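Local coordinates for effector protein Lem4 (lpg1101) (Legionella pneumophila subsp. pneumophila, PDB 6CGJ) that acts as a membrane-associated protein tyrosine phosphatase injected by the bacterium, the piece modelled here being its magnesium-binding haloacid dehalogenase (HAD) domain, at residues Asn18-Asp23 with Phe149-Asp154; Glu53-Lys58 with Leu104-Asn109; Lys75-Asp80 with Glu190-Ile195. All blocks are in the same frame, centred on the assembly; numbering follows the deposited sequence.

Contact 1 of 3, residues Asn18-Asp23 with Phe149-Asp154; sequences NIVYLD and FRLICD. With MG (magnesium ion), chain B.
D23 and D154 sit side by side at the C-terminal side of two neighbouring parallel strands, their carboxylates stacked with planes 4° apart. D23 holds the magnesium ion directly, OD2 to the metal 2.1 Å, and T27 also bonds that oxygen; D154 reaches it through a water that donates to its OD1, which D156 N meets too. K132 forms salt bridges to D23 OD1 and D154 OD2; D25 and D155 complete the metal site. The strands' shortest backbone bond is Y21 N to L151 O, 2.7 Å. At the far end N18 OD1 takes F149 N on a lone pair at 3.2 Å, Q87 being the amide's other partner. R150 bends at chi2 (-64°), laying one guanidinium face against I19 CD1; NH1 turns back to O of the preceding residue, F149, 3.0 Å away, and to K17 O, and NE pairs with E140, which also bonds Y21 OH. On the opposite face of the sheet from I19, R150 and Y21, V20 CG1 meets L151 CD2 at 3.8 Å. Strands 89-93 and 176-179 flank the pair; helix 188-198 packs on V20 and F149, helix 157-169 on R150 and I152.

Contact 2 of 3, residues Glu53-Lys58 with Leu104-Asn109; sequences ERMRYK and LLEFEN
A type I beta turn from M55 to K58 sets this corner against the last turn of helix 98-107, K58 and F107 having the closest CA atoms at 5.9 Å. CA of K58 lies over one face of the F107 ring in a CH-pi contact, 3.9 Å from the centroid and displaced toward the rim, while the backbone oxygen of R54 comes up to the edge in the ring plane, 3.3 Å from F107 CE1. M55 curls toward the same ring: bends at chi2 and chi3 bring its methyl CE to 3.4 Å from F107 CD1, with SD at the ring edge as a Met-aromatic contact. CE also presses on CB of E106. The helix carrying F107 finishes in a Schellman motif, N109 with positive phi being its C-prime residue and N109 N bonding back to E106 O. Residues 53-58 lie in the helical insertion between strand 19-23 and helix 72-82, consistent with the position of a C1-type cap in HAD enzymes, and pack here on a helix of the core; Y61 and L45 also pack on F107. One residue before F107, E106 stretches out beyond CG to meet R54 in a two-pronged, side-on salt bridge. R54 NE reaches OE2 at 2.8 Å, almost straight (171°) and in the guanidinium plane; NH2 reaches OE1 at 2.9 Å on the syn lone pair of that oxygen. The two planes are turned 39° apart. H112 gives E106 OE1 another partner, and R54 NH1 bonds K48 O. CE of K58 passes F107 O, and its ammonium pairs with D62.

Contact 3 of 3, residues Lys75-Asp80 with Glu190-Ile195; sequences KNFLQD and EYFKEI
F77 and F192 point into the groove between two helices from opposite walls. The F77 ring turns its edge toward the other helix: the backbone nitrogen of F192 lies near the ring plane, 3.8 Å from F77 CE1. CZ of F77 touches the CD1 methyl of I195 at 3.9 Å, and CE1 also approaches CB of Y191 and of F192. F77 has CG opposite its backbone N (chi1 177°), which carries the ring across the gap rather than along its own helix. F192 adopts the same first torsion, but its ring reaches back to offer a face: CB of D80 sits over it in a CH-pi contact, 4.0 Å from the centroid and 28° off the ring normal. The nearest atom pair there is D80 CB to F192 CE1, 3.6 Å. CE1 of F77 lies at the edge of the F192 ring, so this phenyl has D80 above it and F77 beside it. Y191 meets F77 through its CB alone; its ring leads away to stack on H179, and its hydroxyl bonds K187 N. No hydrogen bond crosses, and the helices are nearly parallel, at 17°, with axes 10.7 Å apart, so large side chains have to bridge the space between them. L151 lies beneath F77, V20 beneath I195, and the ring of W188 meets that of F77. Helices 72-82 and 188-198 thus run side by side over one face of the parallel sheet, the layered alpha/beta architecture of the Rossmann-like HAD core.

In the fold
Contact 1 forms the centre of the sheet and ends at the magnesium ion; contact 3 joins two of the helices packed on one face of it, their centres 11 Å apart. The join is apolar: L22 CD1 meets L78 CD2 at 3.7 Å, and L151 CD2 meets F77 CZ at 3.7 Å. Contact 3 stays clear of the metal, with the Y191 side chain about 13 Å from it. Contact 2 lies on the other side of the chain's centre, about 24 Å from contact 1 centre to centre, yet the F107 side chain is only about 12 Å from that of metal-binding D25. K75 NZ links contacts 3 and 2, bonding E108 O at 2.9 Å.

Contact 1 of 3, residues Asn18-Asp23 with Phe149-Asp154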
loop_
_atom_site.group_PDB
_atom_site.type_symbol
_atom_site.label_atom_id
_atom_site.label_comp_id
_atom_site.label_asym_id
_atom_site.label_seq_id
_atom_site.Cartn_x
_atom_site.Cartn_y
_atom_site.Cartn_z
ATOM N N ASN A 18 -15.233 1.725 0.084
ATOM C CA ASN A 18 -14.164 2.633 -0.317
ATOM C C ASN A 18 -12.816 1.991 -0.034
ATOM O O ASN A 18 -12.556 1.559 1.093
ATOM C CB ASN A 18 -14.279 3.960 0.435
ATOM C CG ASN A 18 -15.672 4.555 0.328
ATOM O OD1 ASN A 18 -16.129 4.875 -0.769
ATOM N ND2 ASN A 18 -16.364 4.687 1.461
ATOM N N ILE A 19 -11.955 1.936 -1.047
ATOM C CA ILE A 19 -10.695 1.218 -0.917
ATOM C C ILE A 19 -9.592 2.067 -1.511
ATOM O O ILE A 19 -9.736 2.596 -2.619
ATOM C CB ILE A 19 -10.742 -0.157 -1.605
ATOM C CG1 ILE A 19 -11.846 -1.010 -0.986
ATOM C CG2 ILE A 19 -9.363 -0.864 -1.465
ATOM C CD1 ILE A 19 -12.143 -2.295 -1.760
ATOM N N VAL A 20 -8.487 2.178 -0.774
ATOM C CA VAL A 20 -7.277 2.850 -1.219
ATOM C C VAL A 20 -6.262 1.757 -1.537
ATOM O O VAL A 20 -5.838 1.018 -0.641
ATOM C CB VAL A 20 -6.766 3.818 -0.147
ATOM C CG1 VAL A 20 -5.418 4.403 -0.540
ATOM C CG2 VAL A 20 -7.812 4.927 0.102
ATOM N N TYR A 21 -5.902 1.619 -2.811
ATOM C CA TYR A 21 -4.896 0.653 -3.253
ATOM C C TYR A 21 -3.566 1.369 -3.433
ATOM O O TYR A 21 -3.462 2.271 -4.270
ATOM C CB TYR A 21 -5.300 0.017 -4.579
ATOM C CG TYR A 21 -6.426 -0.973 -4.519
ATOM C CD1 TYR A 21 -6.239 -2.236 -3.969
ATOM C CD2 TYR A 21 -7.676 -0.656 -5.068
ATOM C CE1 TYR A 21 -7.267 -3.174 -3.952
ATOM C CE2 TYR A 21 -8.712 -1.577 -5.043
ATOM C CZ TYR A 21 -8.503 -2.829 -4.476
ATOM O OH TYR A 21 -9.538 -3.748 -4.465
ATOM N N LEU A 22 -2.539 0.937 -2.699
ATOM C CA LEU A 22 -1.244 1.596 -2.717
ATOM C C LEU A 22 -0.150 0.600 -3.075
ATOM O O LEU A 22 -0.025 -0.449 -2.439
ATOM C CB LEU A 22 -0.919 2.219 -1.357
ATOM C CG LEU A 22 -1.928 3.239 -0.825
ATOM C CD1 LEU A 22 -1.497 3.725 0.581
ATOM C CD2 LEU A 22 -2.075 4.406 -1.793
ATOM N N ASP A 23 0.626 0.931 -4.092
ATOM C CA ASP A 23 1.950 0.342 -4.232
ATOM C C ASP A 23 2.795 0.714 -3.008
ATOM O O ASP A 23 2.533 1.707 -2.324
ATOM C CB ASP A 23 2.592 0.854 -5.519
ATOM C CG ASP A 23 4.050 0.421 -5.665
ATOM O OD1 ASP A 23 4.306 -0.802 -5.657
ATOM O OD2 ASP A 23 4.914 1.308 -5.797
ATOM N N PHE A 149 -15.797 4.483 -3.901
ATOM C CA PHE A 149 -14.613 5.246 -4.269
ATOM C C PHE A 149 -13.383 4.350 -4.297
ATOM O O PHE A 149 -13.193 3.513 -3.411
ATOM C CB PHE A 149 -14.392 6.387 -3.271
ATOM C CG PHE A 149 -13.189 7.231 -3.579
ATOM C CD1 PHE A 149 -13.157 8.024 -4.718
ATOM C CD2 PHE A 149 -12.077 7.201 -2.756
ATOM C CE1 PHE A 149 -12.050 8.794 -5.018
ATOM C CE2 PHE A 149 -10.959 7.975 -3.046
ATOM C CZ PHE A 149 -10.951 8.775 -4.175
ATOM N N ARG A 150 -12.540 4.530 -5.319
ATOM C CA ARG A 150 -11.269 3.823 -5.404
ATOM C C ARG A 150 -10.147 4.817 -5.641
ATOM O O ARG A 150 -10.218 5.635 -6.563
ATOM C CB ARG A 150 -11.287 2.779 -6.526
ATOM C CG ARG A 150 -12.303 1.659 -6.322
ATOM C CD ARG A 150 -11.958 0.832 -5.090
ATOM N NE ARG A 150 -12.838 -0.328 -4.934
ATOM C CZ ARG A 150 -14.023 -0.308 -4.330
ATOM N NH1 ARG A 150 -14.518 0.824 -3.826
ATOM N NH2 ARG A 150 -14.735 -1.426 -4.251
ATOM N N LEU A 151 -9.127 4.761 -4.792
ATOM C CA LEU A 151 -7.900 5.519 -4.981
ATOM C C LEU A 151 -6.793 4.527 -5.316
ATOM O O LEU A 151 -6.665 3.489 -4.655
ATOM C CB LEU A 151 -7.554 6.326 -3.723
ATOM C CG LEU A 151 -6.277 7.173 -3.753
ATOM C CD1 LEU A 151 -6.440 8.327 -4.735
ATOM C CD2 LEU A 151 -5.992 7.724 -2.356
ATOM N N ILE A 152 -6.040 4.804 -6.377
ATOM C CA ILE A 152 -4.910 3.958 -6.766
ATOM C C ILE A 152 -3.691 4.855 -6.907
ATOM O O ILE A 152 -3.725 5.828 -7.673
ATOM C CB ILE A 152 -5.175 3.201 -8.082
ATOM C CG1 ILE A 152 -6.309 2.195 -7.909
ATOM C CG2 ILE A 152 -3.885 2.502 -8.558
ATOM C CD1 ILE A 152 -6.728 1.529 -9.225
ATOM N N CYS A 153 -2.614 4.528 -6.184
ATOM C CA CYS A 153 -1.346 5.245 -6.295
ATOM C C CYS A 153 -0.210 4.285 -6.621
ATOM O O CYS A 153 -0.067 3.243 -5.970
ATOM C CB CYS A 153 -1.014 5.995 -5.004
ATOM S SG CYS A 153 -2.278 7.232 -4.640
ATOM N N ASP A 154 0.604 4.648 -7.616
ATOM C CA ASP A 154 1.725 3.805 -8.026
ATOM C C ASP A 154 2.739 4.671 -8.751
ATOM O O ASP A 154 2.368 5.466 -9.619
ATOM C CB ASP A 154 1.251 2.644 -8.927
ATOM C CG ASP A 154 2.195 1.466 -8.901
ATOM O OD1 ASP A 154 3.407 1.695 -9.007
ATOM O OD2 ASP A 154 1.723 0.314 -8.766
HETATM MG MG MG B . 6.648 1.169 -6.895
HETATM O O HOH W 1 6.973 -0.804 -6.318
HETATM O O HOH W 2 5.630 0.321 -8.501
HETATM O O HOH W 3 8.541 1.166 -7.931
#

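Contact 2 of 3, residues Glu53-Lys58 with Leu104-Asn109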
loop_
_atom_site.group_PDB
_atom_site.type_symbol
_atom_site.label_atom_id
_atom_site.label_comp_id
_atom_site.label_asym_id
_atom_site.label_seq_id
_atom_site.Cartn_x
_atom_site.Cartn_y
_atom_site.Cartn_z
ATOM N N GLU A 53 11.868 -9.528 16.040
ATOM C CA GLU A 53 12.969 -9.751 15.105
ATOM C C GLU A 53 13.168 -8.560 14.179
ATOM O O GLU A 53 14.308 -8.198 13.870
ATOM C CB GLU A 53 12.711 -11.007 14.272
ATOM C CG GLU A 53 12.716 -12.279 15.073
ATOM C CD GLU A 53 12.223 -13.440 14.254
ATOM O OE1 GLU A 53 13.039 -14.034 13.517
ATOM O OE2 GLU A 53 11.014 -13.744 14.322
ATOM N N ARG A 54 12.075 -7.950 13.710
ATOM C CA ARG A 54 12.198 -6.809 12.806
ATOM C C ARG A 54 12.793 -5.590 13.506
ATOM O O ARG A 54 13.589 -4.861 12.905
ATOM C CB ARG A 54 10.836 -6.461 12.208
ATOM C CG ARG A 54 10.306 -7.582 11.331
ATOM C CD ARG A 54 9.041 -7.180 10.635
ATOM N NE ARG A 54 7.857 -7.108 11.486
ATOM C CZ ARG A 54 6.942 -8.072 11.590
ATOM N NH1 ARG A 54 7.113 -9.228 10.953
ATOM N NH2 ARG A 54 5.850 -7.890 12.335
ATOM N N MET A 55 12.411 -5.342 14.763
ATOM C CA MET A 55 12.825 -4.098 15.409
ATOM C C MET A 55 14.325 -4.033 15.635
ATOM O O MET A 55 14.861 -2.935 15.826
ATOM C CB MET A 55 12.095 -3.875 16.732
ATOM C CG MET A 55 10.623 -3.528 16.552
ATOM S SD MET A 55 10.361 -2.034 15.546
ATOM C CE MET A 55 9.992 -2.843 13.974
ATOM N N ARG A 56 15.016 -5.177 15.600
ATOM C CA ARG A 56 16.468 -5.148 15.661
ATOM C C ARG A 56 17.076 -4.368 14.508
ATOM O O ARG A 56 18.214 -3.901 14.625
ATOM C CB ARG A 56 17.008 -6.567 15.655
ATOM C CG ARG A 56 16.568 -7.370 16.836
ATOM C CD ARG A 56 17.493 -8.543 17.041
ATOM N NE ARG A 56 17.118 -9.254 18.247
ATOM C CZ ARG A 56 16.356 -10.339 18.265
ATOM N NH1 ARG A 56 15.895 -10.848 17.134
ATOM N NH2 ARG A 56 16.061 -10.916 19.422
ATOM N N TYR A 57 16.356 -4.224 13.398
ATOM C CA TYR A 57 16.869 -3.515 12.234
ATOM C C TYR A 57 16.519 -2.035 12.228
ATOM O O TYR A 57 16.919 -1.331 11.292
ATOM C CB TYR A 57 16.359 -4.182 10.943
ATOM C CG TYR A 57 17.077 -5.475 10.704
ATOM C CD1 TYR A 57 16.694 -6.627 11.372
ATOM C CD2 TYR A 57 18.161 -5.537 9.841
ATOM C CE1 TYR A 57 17.368 -7.820 11.176
ATOM C CE2 TYR A 57 18.842 -6.718 9.644
ATOM C CZ TYR A 57 18.439 -7.859 10.314
ATOM O OH TYR A 57 19.113 -9.044 10.123
ATOM N N LYS A 58 15.830 -1.531 13.262
ATOM C CA LYS A 58 15.413 -0.132 13.229
ATOM C C LYS A 58 16.605 0.817 13.152
ATOM O O LYS A 58 16.567 1.810 12.417
ATOM C CB LYS A 58 14.552 0.196 14.449
ATOM C CG LYS A 58 13.945 1.608 14.356
ATOM C CD LYS A 58 13.048 1.932 15.535
ATOM C CE LYS A 58 12.490 3.343 15.386
ATOM N NZ LYS A 58 13.567 4.363 15.426
ATOM N N LEU A 104 9.003 -1.717 7.983
ATOM C CA LEU A 104 9.078 -0.282 7.752
ATOM C C LEU A 104 7.905 0.440 8.395
ATOM O O LEU A 104 8.095 1.495 9.001
ATOM C CB LEU A 104 9.152 0.018 6.255
ATOM C CG LEU A 104 10.611 0.234 5.808
ATOM C CD1 LEU A 104 11.421 -1.012 6.062
ATOM C CD2 LEU A 104 10.701 0.655 4.343
ATOM N N LEU A 105 6.686 -0.105 8.266
ATOM C CA LEU A 105 5.550 0.483 8.973
ATOM C C LEU A 105 5.820 0.556 10.476
ATOM O O LEU A 105 5.558 1.583 11.114
ATOM C CB LEU A 105 4.276 -0.324 8.673
ATOM C CG LEU A 105 3.846 -0.282 7.195
ATOM C CD1 LEU A 105 2.807 -1.353 6.889
ATOM C CD2 LEU A 105 3.288 1.102 6.840
ATOM N N GLU A 106 6.383 -0.512 11.048
ATOM C CA GLU A 106 6.654 -0.550 12.487
ATOM C C GLU A 106 7.770 0.410 12.894
ATOM O O GLU A 106 7.702 1.024 13.971
ATOM C CB GLU A 106 6.963 -1.989 12.896
ATOM C CG GLU A 106 5.716 -2.885 12.902
ATOM C CD GLU A 106 6.032 -4.376 12.790
ATOM O OE1 GLU A 106 5.068 -5.163 12.619
ATOM O OE2 GLU A 106 7.230 -4.758 12.864
ATOM N N PHE A 107 8.811 0.555 12.058
ATOM C CA PHE A 107 9.870 1.526 12.337
ATOM C C PHE A 107 9.321 2.937 12.433
ATOM O O PHE A 107 9.875 3.784 13.148
ATOM C CB PHE A 107 10.937 1.529 11.234
ATOM C CG PHE A 107 11.693 0.243 11.080
ATOM C CD1 PHE A 107 11.853 -0.639 12.136
ATOM C CD2 PHE A 107 12.253 -0.077 9.855
ATOM C CE1 PHE A 107 12.578 -1.827 11.961
ATOM C CE2 PHE A 107 12.978 -1.258 9.678
ATOM C CZ PHE A 107 13.143 -2.123 10.738
ATOM N N GLU A 108 8.259 3.222 11.688
ATOM C CA GLU A 108 7.647 4.538 11.685
ATOM C C GLU A 108 6.502 4.646 12.672
ATOM O O GLU A 108 5.805 5.669 12.682
ATOM C CB GLU A 108 7.149 4.880 10.274
ATOM C CG GLU A 108 8.243 4.837 9.214
ATOM C CD GLU A 108 9.176 6.007 9.295
ATOM O OE1 GLU A 108 8.847 6.969 10.007
ATOM O OE2 GLU A 108 10.258 5.974 8.667
ATOM N N ASN A 109 6.306 3.625 13.509
ATOM C CA ASN A 109 5.234 3.624 14.499
ATOM C C ASN A 109 3.872 3.823 13.831
ATOM O O ASN A 109 3.018 4.564 14.335
ATOM C CB ASN A 109 5.479 4.683 15.573
ATOM C CG ASN A 109 4.666 4.441 16.817
ATOM O OD1 ASN A 109 4.257 3.313 17.098
ATOM N ND2 ASN A 109 4.428 5.491 17.571
#

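Contact 3 of 3, residues Lys75-Asp80 with Glu190-Ile195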
loop_
_atom_site.group_PDB
_atom_site.type_symbol
_atom_site.label_atom_id
_atom_site.label_comp_id
_atom_site.label_asym_id
_atom_site.label_seq_id
_atom_site.Cartn_x
_atom_site.Cartn_y
_atom_site.Cartn_z
ATOM N N LYS A 75 3.545 8.735 5.508
ATOM C CA LYS A 75 3.216 8.330 6.874
ATOM C C LYS A 75 1.973 9.060 7.382
ATOM O O LYS A 75 1.050 8.440 7.922
ATOM C CB LYS A 75 4.405 8.591 7.810
ATOM C CG LYS A 75 4.031 8.383 9.257
ATOM C CD LYS A 75 5.234 8.559 10.177
ATOM C CE LYS A 75 4.811 8.532 11.638
ATOM N NZ LYS A 75 6.016 8.574 12.516
ATOM N N ASN A 76 1.931 10.382 7.205
ATOM C CA ASN A 76 0.786 11.159 7.660
ATOM C C ASN A 76 -0.488 10.723 6.952
ATOM O O ASN A 76 -1.561 10.673 7.560
ATOM C CB ASN A 76 1.040 12.643 7.422
ATOM C CG ASN A 76 -0.098 13.499 7.898
ATOM O OD1 ASN A 76 -0.612 13.297 8.999
ATOM N ND2 ASN A 76 -0.519 14.450 7.070
ATOM N N PHE A 77 -0.382 10.399 5.664
ATOM C CA PHE A 77 -1.548 9.943 4.914
ATOM C C PHE A 77 -2.071 8.622 5.463
ATOM O O PHE A 77 -3.278 8.465 5.692
ATOM C CB PHE A 77 -1.187 9.813 3.440
ATOM C CG PHE A 77 -2.309 9.281 2.578
ATOM C CD1 PHE A 77 -3.296 10.131 2.102
ATOM C CD2 PHE A 77 -2.346 7.942 2.235
ATOM C CE1 PHE A 77 -4.322 9.644 1.295
ATOM C CE2 PHE A 77 -3.364 7.444 1.428
ATOM C CZ PHE A 77 -4.346 8.300 0.961
ATOM N N LEU A 78 -1.173 7.655 5.691
ATOM C CA LEU A 78 -1.607 6.367 6.229
ATOM C C LEU A 78 -2.270 6.538 7.592
ATOM O O LEU A 78 -3.290 5.907 7.895
ATOM C CB LEU A 78 -0.418 5.411 6.329
ATOM C CG LEU A 78 0.131 4.948 4.980
ATOM C CD1 LEU A 78 1.430 4.209 5.199
ATOM C CD2 LEU A 78 -0.880 4.061 4.211
ATOM N N GLN A 79 -1.701 7.384 8.435
ATOM C CA GLN A 79 -2.305 7.579 9.742
ATOM C C GLN A 79 -3.641 8.298 9.634
ATOM O O GLN A 79 -4.580 7.974 10.367
ATOM C CB GLN A 79 -1.327 8.323 10.639
ATOM C CG GLN A 79 -0.062 7.535 10.839
ATOM C CD GLN A 79 0.775 8.079 11.974
ATOM O OE1 GLN A 79 1.073 9.269 12.012
ATOM N NE2 GLN A 79 1.147 7.212 12.910
ATOM N N ASP A 80 -3.755 9.265 8.721
ATOM C CA ASP A 80 -5.034 9.947 8.535
ATOM C C ASP A 80 -6.100 8.987 8.014
ATOM O O ASP A 80 -7.256 9.030 8.451
ATOM C CB ASP A 80 -4.868 11.125 7.575
ATOM C CG ASP A 80 -4.200 12.328 8.224
ATOM O OD1 ASP A 80 -3.981 12.305 9.454
ATOM O OD2 ASP A 80 -3.886 13.289 7.489
ATOM N N GLU A 190 -3.786 16.176 -1.117
ATOM C CA GLU A 190 -4.800 16.256 -2.159
ATOM C C GLU A 190 -5.630 14.983 -2.212
ATOM O O GLU A 190 -6.859 15.042 -2.329
ATOM C CB GLU A 190 -4.129 16.501 -3.509
ATOM C CG GLU A 190 -3.924 17.953 -3.871
ATOM C CD GLU A 190 -4.095 18.197 -5.360
ATOM O OE1 GLU A 190 -5.253 18.281 -5.822
ATOM O OE2 GLU A 190 -3.075 18.302 -6.072
ATOM N N TYR A 191 -4.975 13.821 -2.131
ATOM C CA TYR A 191 -5.712 12.569 -2.247
ATOM C C TYR A 191 -6.574 12.331 -1.015
ATOM O O TYR A 191 -7.647 11.727 -1.116
ATOM C CB TYR A 191 -4.767 11.386 -2.465
ATOM C CG TYR A 191 -3.642 11.612 -3.467
ATOM C CD1 TYR A 191 -3.772 12.527 -4.507
ATOM C CD2 TYR A 191 -2.439 10.907 -3.352
ATOM C CE1 TYR A 191 -2.738 12.740 -5.404
ATOM C CE2 TYR A 191 -1.404 11.105 -4.255
ATOM C CZ TYR A 191 -1.556 12.016 -5.264
ATOM O OH TYR A 191 -0.534 12.229 -6.150
ATOM N N PHE A 192 -6.138 12.805 0.151
ATOM C CA PHE A 192 -7.005 12.706 1.318
ATOM C C PHE A 192 -8.262 13.543 1.122
ATOM O O PHE A 192 -9.367 13.116 1.481
ATOM C CB PHE A 192 -6.251 13.129 2.582
ATOM C CG PHE A 192 -6.969 12.780 3.844
ATOM C CD1 PHE A 192 -7.057 11.469 4.260
ATOM C CD2 PHE A 192 -7.582 13.759 4.605
ATOM C CE1 PHE A 192 -7.731 11.137 5.408
ATOM C CE2 PHE A 192 -8.254 13.427 5.757
ATOM C CZ PHE A 192 -8.328 12.113 6.155
ATOM N N LYS A 193 -8.120 14.729 0.533
ATOM C CA LYS A 193 -9.295 15.537 0.225
ATOM C C LYS A 193 -10.188 14.827 -0.789
ATOM O O LYS A 193 -11.416 14.873 -0.686
ATOM C CB LYS A 193 -8.858 16.911 -0.280
ATOM C CG LYS A 193 -9.993 17.898 -0.530
ATOM C CD LYS A 193 -9.542 19.337 -0.282
ATOM C CE LYS A 193 -8.142 19.605 -0.846
ATOM N NZ LYS A 193 -8.059 19.422 -2.326
ATOM N N GLU A 194 -9.587 14.127 -1.754
ATOM C CA GLU A 194 -10.383 13.329 -2.683
ATOM C C GLU A 194 -11.184 12.264 -1.944
ATOM O O GLU A 194 -12.337 11.990 -2.294
ATOM C CB GLU A 194 -9.475 12.682 -3.733
ATOM C CG GLU A 194 -8.895 13.676 -4.721
ATOM C CD GLU A 194 -7.949 13.032 -5.717
ATOM O OE1 GLU A 194 -7.461 11.924 -5.443
ATOM O OE2 GLU A 194 -7.701 13.635 -6.778
ATOM N N ILE A 195 -10.588 11.654 -0.915
ATOM C CA ILE A 195 -11.305 10.645 -0.137
ATOM C C ILE A 195 -12.488 11.282 0.578
ATOM O O ILE A 195 -13.625 10.807 0.478
ATOM C CB ILE A 195 -10.351 9.949 0.854
ATOM C CG1 ILE A 195 -9.309 9.107 0.106
ATOM C CG2 ILE A 195 -11.139 9.095 1.839
ATOM C CD1 ILE A 195 -8.191 8.577 1.017
#